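Local coordinates for protein glycosaminoglycan xylosylkinase (Hydra vulgaris, PDB 5XOM) that probably transfers phosphate from a nucleotide to xylose of the glycosaminoglycan linker, as a secretory-pathway kinase of the Fam20 family, at residues K170-A173 with T174-K178; W213-E216 with K217-V220; V371-A374 with V375-C378. All blocks are in the same frame, centred on the assembly; numbering follows the deposited sequence.

Contact 1: K170-A173 with T174-K178; sequences KKLA and TTFIK
The C-terminal end of the short helix 170-173 runs through a type I beta turn, A173 to F176, into strand 176-178. The carbonyl of K170 is gripped twice by T174: its N lies 3.1 Å from K170 O, the last alpha-helical bond, while OG1 of T174 approaches K170 O from the opposite face of the carbonyl plane. With chi1 at 65°, OG1 of T174 sits between its own N and carbonyl carbon, and the methyl CG2 lies 3.8 Å from CG of K170. Two residues on, L172 O also takes two donors from one residue. OG1 of T175 reaches L172 O at 2.9 Å, in the carbonyl plane and on a lone pair, whereas the T175 amide comes to L172 O from above that plane. The turn itself is closed by F176 N to A173 O at 3.1 Å. CE1 of the F176 ring meets L172 CG at 3.7 Å, the two side chains crossing obliquely, and V164 of helix 160-164 touches both. This is a helix C-terminus finished by a type I turn, handing the chain to an outer strand of the three-stranded sheet.

Contact 2: W213-E216 with K217-V220; sequences WLPE and KWPV
P215 to W218 form a type I beta turn, closed by the bond from W218 N to P215 O, 3.0 Å long with an angle of 160° at the hydrogen. The same two residues meet through their side chains, which lie next to each other and point the same way. CG of the P215 ring comes to the indole edge of W218 in its plane, 3.7 Å from CD1. W218 CG is anti to its own carbonyl carbon (chi1 -64°), which carries the indole back alongside the proline. Over one indole face, offset toward the rim, passes CG of K217, 3.9 Å above the ring plane. Further down the two arms, L214 and V220 approach nearly at right angles: CD2 of L214 touches CG2 of V220 at 3.8 Å and also lies 4.0 Å from W218 O. The turn belongs to the connection between strands 205-212 and 221-224, consistent with the hinge that follows the fifth strand of a protein-kinase N-lobe sheet. The W218 side chain, touching N286, comes to about 5 Å from a glycan NAG. P215 meets W53 and H54 of helix 49-56, I57 touches both P215 and W218, and I284 of strand 280-286 receives L214 and W218 together.

Contact 3: V371-A374 with V375-C378; sequences VQDA and VEKC
The E376 side chain lies alongside that of Q372, one turn earlier in helix 358-382, and can be followed outward along that neighbour. CB lies 3.4 Å from Q372 O, the carbonyl that also accepts the E376 amide at 2.8 Å, and CG continues past Q372 O at 3.6 Å. With CG anti to the carbonyl carbon (chi1 -86°), the extended chain runs back toward the preceding turn. CD comes within 3.9 Å of Q372 CG, and OE2 closes to 3.5 Å of the same carbon. The other branch, OE1, is turned toward D373, its distance from D373 OD1 being 4.2 Å; these like charges probably disfavour one another mildly. Q372 and E376 point the same way, with the amide and carboxylate planes 26° apart; Q372 CG and CD make the touch on OE2, and Q372 OE1, a second acceptor, also lies 3.8 Å from that oxygen. Replacing Q372 with an alanine would remove the CG and CD that flank the E376 carboxylate and would probably leave that group freer to turn. On another side of the helix, V375 CG2 packs 3.5 Å from V371 O. Successive i to i+4 amide bonds, from V375 through C378, make this a regular alpha-helical stretch of helix 358-382, tied by the C378-C319 disulfide and packed on helix 323-334.

In the fold
Following the chain from its N terminus, the three contacts come in series, none nesting in or crossing another, and each joins neighbouring segments of a single stretch. Contact 1 leads from helix 170-173 into strand 176-178, an outer strand of the three-stranded sheet. Contact 2 turns the chain between strand 205-212, which belongs to the five-stranded sheet, and strand 221-224, beside helix 49-56 and strand 280-286. Contact 3 lies far along, within helix 358-382, which packs on helix 323-334. Centres of contacts 1 and 2 are about 28 Å apart, while contacts 1 and 3, about 50 Å between centres, lie on opposite sides of the chain's centre.

Contact 1: K170-A173 with T174-K178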
ATOM      1  N   LYS A 170      23.122  27.626 -18.506  1.00 47.40           N
ATOM      2  CA  LYS A 170      24.461  28.199 -18.509  1.00 41.37           C
ATOM      3  C   LYS A 170      25.106  28.207 -17.135  1.00 38.78           C
ATOM      4  O   LYS A 170      26.318  27.998 -17.018  1.00 40.18           O
ATOM      5  CB  LYS A 170      24.473  29.638 -18.998  1.00 52.78           C
ATOM      6  CG  LYS A 170      25.578  29.880 -19.947  1.00 70.99           C
ATOM      7  CD  LYS A 170      25.918  31.317 -19.735  1.00 77.13           C
ATOM      8  CE  LYS A 170      26.997  31.728 -20.686  1.00 75.60           C
ATOM      9  NZ  LYS A 170      27.260  33.121 -20.363  1.00 73.87           N
ATOM     10  N   LYS A 171      24.322  28.453 -16.088  1.00 42.58           N
ATOM     11  CA  LYS A 171      24.886  28.523 -14.749  1.00 46.17           C
ATOM     12  C   LYS A 171      25.643  27.251 -14.406  1.00 42.13           C
ATOM     13  O   LYS A 171      26.698  27.299 -13.762  1.00 38.51           O
ATOM     14  CB  LYS A 171      23.786  28.774 -13.721  1.00 54.59           C
ATOM     15  CG  LYS A 171      24.112  29.822 -12.678  1.00 58.68           C
ATOM     16  CD  LYS A 171      22.995  29.886 -11.649  1.00 62.82           C
ATOM     17  CE  LYS A 171      21.624  29.963 -12.304  1.00 67.31           C
ATOM     18  NZ  LYS A 171      20.541  30.009 -11.281  1.00 68.09           N
ATOM     19  N   LEU A 172      25.129  26.106 -14.843  1.00 36.87           N
ATOM     20  CA  LEU A 172      25.773  24.827 -14.592  1.00 38.73           C
ATOM     21  C   LEU A 172      26.803  24.493 -15.666  1.00 32.85           C
ATOM     22  O   LEU A 172      27.920  24.074 -15.342  1.00 30.07           O
ATOM     23  CB  LEU A 172      24.713  23.723 -14.504  1.00 34.32           C
ATOM     24  CG  LEU A 172      25.187  22.271 -14.573  1.00 31.54           C
ATOM     25  CD1 LEU A 172      26.001  21.918 -13.342  1.00 23.17           C
ATOM     26  CD2 LEU A 172      24.002  21.323 -14.706  1.00 27.78           C
ATOM     27  N   ALA A 173      26.450  24.703 -16.939  1.00 31.23           N
ATOM     28  CA  ALA A 173      27.324  24.314 -18.043  1.00 36.70           C
ATOM     29  C   ALA A 173      28.700  24.969 -17.947  1.00 35.56           C
ATOM     30  O   ALA A 173      29.716  24.340 -18.267  1.00 36.97           O
ATOM     31  CB  ALA A 173      26.664  24.653 -19.379  1.00 33.24           C
ATOM     32  N   THR A 174      28.761  26.233 -17.519  1.00 33.70           N
ATOM     33  CA  THR A 174      30.049  26.922 -17.479  1.00 36.43           C
ATOM     34  C   THR A 174      30.971  26.418 -16.379  1.00 38.97           C
ATOM     35  O   THR A 174      32.101  26.912 -16.287  1.00 42.99           O
ATOM     36  CB  THR A 174      29.861  28.432 -17.306  1.00 43.78           C
ATOM     37  OG1 THR A 174      29.260  28.704 -16.028  1.00 46.74           O
ATOM     38  CG2 THR A 174      28.974  28.987 -18.402  1.00 48.85           C
ATOM     39  N   THR A 175      30.548  25.463 -15.549  1.00 36.94           N
ATOM     40  CA  THR A 175      31.433  24.890 -14.539  1.00 36.95           C
ATOM     41  C   THR A 175      31.861  23.475 -14.900  1.00 32.84           C
ATOM     42  O   THR A 175      32.443  22.777 -14.062  1.00 30.46           O
ATOM     43  CB  THR A 175      30.775  24.907 -13.151  1.00 32.76           C
ATOM     44  OG1 THR A 175      29.694  23.968 -13.108  1.00 28.89           O
ATOM     45  CG2 THR A 175      30.239  26.289 -12.828  1.00 31.41           C
ATOM     46  N   PHE A 176      31.589  23.033 -16.126  1.00 31.94           N
ATOM     47  CA  PHE A 176      32.104  21.755 -16.588  1.00 34.90           C
ATOM     48  C   PHE A 176      33.557  21.900 -17.015  1.00 35.43           C
ATOM     49  O   PHE A 176      33.923  22.856 -17.705  1.00 40.09           O
ATOM     50  CB  PHE A 176      31.263  21.213 -17.738  1.00 33.62           C
ATOM     51  CG  PHE A 176      30.066  20.440 -17.283  1.00 28.58           C
ATOM     52  CD1 PHE A 176      28.911  21.092 -16.891  1.00 33.21           C
ATOM     53  CD2 PHE A 176      30.109  19.062 -17.208  1.00 36.15           C
ATOM     54  CE1 PHE A 176      27.814  20.378 -16.460  1.00 37.21           C
ATOM     55  CE2 PHE A 176      29.015  18.344 -16.779  1.00 32.96           C
ATOM     56  CZ  PHE A 176      27.868  19.000 -16.406  1.00 31.05           C
ATOM     57  N   ILE A 177      34.391  20.952 -16.587  1.00 34.41           N
ATOM     58  CA  ILE A 177      35.810  20.927 -16.918  1.00 35.19           C
ATOM     59  C   ILE A 177      36.232  19.476 -17.096  1.00 35.03           C
ATOM     60  O   ILE A 177      35.476  18.547 -16.811  1.00 34.13           O
ATOM     61  CB  ILE A 177      36.689  21.585 -15.831  1.00 37.01           C
ATOM     62  CG1 ILE A 177      36.568  20.804 -14.519  1.00 34.31           C
ATOM     63  CG2 ILE A 177      36.339  23.054 -15.634  1.00 36.77           C
ATOM     64  CD1 ILE A 177      37.490  21.308 -13.427  1.00 36.40           C
ATOM     65  N   LYS A 178      37.463  19.287 -17.562  1.00 30.70           N
ATOM     66  CA  LYS A 178      38.094  17.978 -17.555  1.00 33.55           C
ATOM     67  C   LYS A 178      39.221  17.974 -16.536  1.00 35.66           C
ATOM     68  O   LYS A 178      39.878  18.992 -16.312  1.00 40.62           O
ATOM     69  CB  LYS A 178      38.630  17.584 -18.940  1.00 33.43           C
ATOM     70  CG  LYS A 178      37.571  17.566 -20.024  1.00 35.71           C
ATOM     71  CD  LYS A 178      38.169  17.550 -21.424  1.00 49.66           C
ATOM     72  CE  LYS A 178      39.157  16.430 -21.639  1.00 48.44           C
ATOM     73  NZ  LYS A 178      39.680  16.477 -23.035  1.00 43.97           N
TER

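Contact 2: W213-E216 with K217-V220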
ATOM      1  N   TRP A 213      12.087  16.325  -4.918  1.00 23.13           N
ATOM      2  CA  TRP A 213      11.462  17.498  -4.328  1.00 27.62           C
ATOM      3  C   TRP A 213      10.119  17.149  -3.712  1.00 26.07           C
ATOM      4  O   TRP A 213       9.347  16.364  -4.268  1.00 26.34           O
ATOM      5  CB  TRP A 213      11.221  18.561  -5.385  1.00 25.06           C
ATOM      6  CG  TRP A 213      12.361  19.416  -5.683  1.00 33.54           C
ATOM      7  CD1 TRP A 213      13.666  19.086  -5.507  1.00 34.61           C
ATOM      8  CD2 TRP A 213      12.327  20.738  -6.184  1.00 38.52           C
ATOM      9  NE1 TRP A 213      14.456  20.146  -5.897  1.00 36.30           N
ATOM     10  CE2 TRP A 213      13.661  21.174  -6.315  1.00 38.87           C
ATOM     11  CE3 TRP A 213      11.296  21.604  -6.551  1.00 35.16           C
ATOM     12  CZ2 TRP A 213      13.988  22.436  -6.791  1.00 39.08           C
ATOM     13  CZ3 TRP A 213      11.631  22.855  -7.024  1.00 33.93           C
ATOM     14  CH2 TRP A 213      12.967  23.267  -7.144  1.00 38.52           C
ATOM     15  N   LEU A 214       9.829  17.768  -2.576  1.00 27.83           N
ATOM     16  CA  LEU A 214       8.469  17.769  -2.074  1.00 29.21           C
ATOM     17  C   LEU A 214       7.587  18.617  -2.992  1.00 31.23           C
ATOM     18  O   LEU A 214       8.042  19.632  -3.532  1.00 35.77           O
ATOM     19  CB  LEU A 214       8.426  18.320  -0.645  1.00 29.95           C
ATOM     20  CG  LEU A 214       8.696  17.333   0.496  1.00 33.74           C
ATOM     21  CD1 LEU A 214      10.103  16.744   0.407  1.00 38.74           C
ATOM     22  CD2 LEU A 214       8.492  18.010   1.830  1.00 35.32           C
ATOM     23  N   PRO A 215       6.334  18.227  -3.204  1.00 32.28           N
ATOM     24  CA  PRO A 215       5.444  19.048  -4.030  1.00 37.04           C
ATOM     25  C   PRO A 215       5.171  20.395  -3.379  1.00 39.30           C
ATOM     26  O   PRO A 215       5.374  20.595  -2.180  1.00 32.82           O
ATOM     27  CB  PRO A 215       4.168  18.205  -4.139  1.00 40.31           C
ATOM     28  CG  PRO A 215       4.272  17.174  -3.078  1.00 38.82           C
ATOM     29  CD  PRO A 215       5.724  16.947  -2.822  1.00 30.57           C
ATOM     30  N   GLU A 216       4.710  21.336  -4.210  1.00 44.28           N
ATOM     31  CA  GLU A 216       4.487  22.703  -3.748  1.00 45.16           C
ATOM     32  C   GLU A 216       3.449  22.769  -2.637  1.00 39.63           C
ATOM     33  O   GLU A 216       3.511  23.659  -1.781  1.00 44.74           O
ATOM     34  CB  GLU A 216       4.058  23.584  -4.920  1.00 54.78           C
ATOM     35  CG  GLU A 216       5.137  24.531  -5.405  1.00 70.88           C
ATOM     36  CD  GLU A 216       4.684  25.360  -6.589  1.00 84.19           C
ATOM     37  OE1 GLU A 216       5.544  25.732  -7.417  1.00 91.20           O
ATOM     38  OE2 GLU A 216       3.467  25.632  -6.692  1.00 82.06           O
ATOM     39  N   LYS A 217       2.488  21.845  -2.639  1.00 39.36           N
ATOM     40  CA  LYS A 217       1.470  21.784  -1.593  1.00 45.40           C
ATOM     41  C   LYS A 217       2.071  21.597  -0.199  1.00 43.58           C
ATOM     42  O   LYS A 217       1.397  21.877   0.799  1.00 41.19           O
ATOM     43  CB  LYS A 217       0.473  20.670  -1.948  1.00 42.51           C
ATOM     44  CG  LYS A 217      -0.441  20.178  -0.840  1.00 49.81           C
ATOM     45  CD  LYS A 217      -1.473  19.221  -1.419  1.00 56.19           C
ATOM     46  CE  LYS A 217      -2.121  18.342  -0.366  1.00 63.76           C
ATOM     47  NZ  LYS A 217      -2.142  16.920  -0.814  1.00 58.43           N
ATOM     48  N   TRP A 218       3.331  21.171  -0.104  1.00 45.49           N
ATOM     49  CA  TRP A 218       3.986  20.889   1.171  1.00 37.22           C
ATOM     50  C   TRP A 218       5.217  21.772   1.332  1.00 38.11           C
ATOM     51  O   TRP A 218       6.355  21.304   1.189  1.00 40.49           O
ATOM     52  CB  TRP A 218       4.365  19.415   1.269  1.00 33.10           C
ATOM     53  CG  TRP A 218       3.176  18.533   1.268  1.00 33.18           C
ATOM     54  CD1 TRP A 218       2.671  17.826   0.214  1.00 30.65           C
ATOM     55  CD2 TRP A 218       2.307  18.278   2.379  1.00 34.63           C
ATOM     56  NE1 TRP A 218       1.548  17.131   0.606  1.00 36.16           N
ATOM     57  CE2 TRP A 218       1.305  17.392   1.931  1.00 35.51           C
ATOM     58  CE3 TRP A 218       2.291  18.700   3.712  1.00 32.90           C
ATOM     59  CZ2 TRP A 218       0.296  16.926   2.768  1.00 29.61           C
ATOM     60  CZ3 TRP A 218       1.285  18.238   4.541  1.00 33.41           C
ATOM     61  CH2 TRP A 218       0.301  17.361   4.068  1.00 26.75           C
ATOM     62  N   PRO A 219       5.026  23.056   1.622  1.00 39.97           N
ATOM     63  CA  PRO A 219       6.177  23.930   1.861  1.00 42.50           C
ATOM     64  C   PRO A 219       6.906  23.546   3.140  1.00 44.74           C
ATOM     65  O   PRO A 219       6.322  23.018   4.090  1.00 43.65           O
ATOM     66  CB  PRO A 219       5.547  25.324   1.972  1.00 39.17           C
ATOM     67  CG  PRO A 219       4.155  25.063   2.422  1.00 38.97           C
ATOM     68  CD  PRO A 219       3.747  23.771   1.777  1.00 42.16           C
ATOM     69  N   VAL A 220       8.206  23.817   3.150  1.00 40.99           N
ATOM     70  CA  VAL A 220       9.092  23.428   4.238  1.00 45.34           C
ATOM     71  C   VAL A 220       9.553  24.684   4.965  1.00 44.02           C
ATOM     72  O   VAL A 220       9.974  25.656   4.328  1.00 49.97           O
ATOM     73  CB  VAL A 220      10.288  22.618   3.707  1.00 48.39           C
ATOM     74  CG1 VAL A 220      11.335  22.466   4.773  1.00 52.42           C
ATOM     75  CG2 VAL A 220       9.820  21.251   3.232  1.00 41.07           C
TER

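Contact 3: V371-A374 with V375-C378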
ATOM      1  N   VAL A 371      21.866   3.174  21.643  1.00 33.75           N
ATOM      2  CA  VAL A 371      20.594   3.869  21.839  1.00 31.14           C
ATOM      3  C   VAL A 371      19.798   3.207  22.954  1.00 34.65           C
ATOM      4  O   VAL A 371      19.273   3.879  23.850  1.00 42.67           O
ATOM      5  CB  VAL A 371      19.794   3.893  20.525  1.00 32.11           C
ATOM      6  CG1 VAL A 371      18.356   4.326  20.778  1.00 31.09           C
ATOM      7  CG2 VAL A 371      20.444   4.819  19.531  1.00 26.51           C
ATOM      8  N   GLN A 372      19.711   1.876  22.919  1.00 37.62           N
ATOM      9  CA  GLN A 372      19.010   1.140  23.965  1.00 40.53           C
ATOM     10  C   GLN A 372      19.597   1.446  25.339  1.00 49.38           C
ATOM     11  O   GLN A 372      18.855   1.637  26.310  1.00 49.85           O
ATOM     12  CB  GLN A 372      19.058  -0.354  23.655  1.00 46.04           C
ATOM     13  CG  GLN A 372      18.362  -1.244  24.673  1.00 69.47           C
ATOM     14  CD  GLN A 372      18.349  -2.703  24.240  1.00 80.81           C
ATOM     15  OE1 GLN A 372      17.304  -3.359  24.233  1.00 85.54           O
ATOM     16  NE2 GLN A 372      19.520  -3.223  23.894  1.00 81.34           N
ATOM     17  N   ASP A 373      20.928   1.508  25.437  1.00 47.08           N
ATOM     18  CA  ASP A 373      21.569   1.839  26.706  1.00 45.04           C
ATOM     19  C   ASP A 373      21.152   3.224  27.189  1.00 43.99           C
ATOM     20  O   ASP A 373      20.858   3.419  28.376  1.00 42.84           O
ATOM     21  CB  ASP A 373      23.090   1.754  26.568  1.00 55.25           C
ATOM     22  CG  ASP A 373      23.580   0.337  26.318  1.00 60.43           C
ATOM     23  OD1 ASP A 373      22.787  -0.614  26.500  1.00 62.81           O
ATOM     24  OD2 ASP A 373      24.761   0.179  25.939  1.00 54.37           O
ATOM     25  N   ALA A 374      21.150   4.208  26.286  1.00 32.40           N
ATOM     26  CA  ALA A 374      20.771   5.565  26.672  1.00 36.85           C
ATOM     27  C   ALA A 374      19.328   5.619  27.155  1.00 40.85           C
ATOM     28  O   ALA A 374      19.017   6.313  28.133  1.00 44.20           O
ATOM     29  CB  ALA A 374      20.980   6.527  25.503  1.00 33.13           C
ATOM     30  N   VAL A 375      18.437   4.884  26.489  1.00 39.82           N
ATOM     31  CA  VAL A 375      17.039   4.858  26.898  1.00 39.95           C
ATOM     32  C   VAL A 375      16.896   4.167  28.248  1.00 48.19           C
ATOM     33  O   VAL A 375      16.192   4.655  29.140  1.00 49.67           O
ATOM     34  CB  VAL A 375      16.179   4.181  25.813  1.00 34.89           C
ATOM     35  CG1 VAL A 375      14.790   3.855  26.352  1.00 38.22           C
ATOM     36  CG2 VAL A 375      16.086   5.058  24.574  1.00 31.96           C
ATOM     37  N   GLU A 376      17.584   3.035  28.431  1.00 44.90           N
ATOM     38  CA  GLU A 376      17.520   2.330  29.705  1.00 45.76           C
ATOM     39  C   GLU A 376      18.087   3.184  30.836  1.00 51.11           C
ATOM     40  O   GLU A 376      17.608   3.118  31.975  1.00 54.46           O
ATOM     41  CB  GLU A 376      18.242   0.987  29.608  1.00 44.94           C
ATOM     42  CG  GLU A 376      17.339  -0.120  29.063  1.00 56.86           C
ATOM     43  CD  GLU A 376      18.107  -1.327  28.552  1.00 72.87           C
ATOM     44  OE1 GLU A 376      19.329  -1.409  28.799  1.00 82.15           O
ATOM     45  OE2 GLU A 376      17.488  -2.184  27.882  1.00 74.30           O
ATOM     46  N   LYS A 377      19.120   3.983  30.548  1.00 45.98           N
ATOM     47  CA  LYS A 377      19.615   4.921  31.551  1.00 47.85           C
ATOM     48  C   LYS A 377      18.564   5.966  31.903  1.00 54.30           C
ATOM     49  O   LYS A 377      18.444   6.370  33.067  1.00 53.74           O
ATOM     50  CB  LYS A 377      20.885   5.614  31.062  1.00 48.59           C
ATOM     51  CG  LYS A 377      21.422   6.625  32.060  1.00 48.40           C
ATOM     52  CD  LYS A 377      22.732   7.253  31.616  1.00 54.13           C
ATOM     53  CE  LYS A 377      23.403   7.967  32.781  1.00 59.90           C
ATOM     54  NZ  LYS A 377      24.857   8.178  32.552  1.00 70.77           N
ATOM     55  N   CYS A 378      17.794   6.426  30.909  1.00 53.88           N
ATOM     56  CA  CYS A 378      16.697   7.345  31.201  1.00 53.20           C
ATOM     57  C   CYS A 378      15.657   6.694  32.098  1.00 45.86           C
ATOM     58  O   CYS A 378      15.135   7.333  33.019  1.00 45.01           O
ATOM     59  CB  CYS A 378      16.049   7.837  29.901  1.00 53.27           C
ATOM     60  SG  CYS A 378      16.910   9.207  29.082  1.00 46.96           S
TER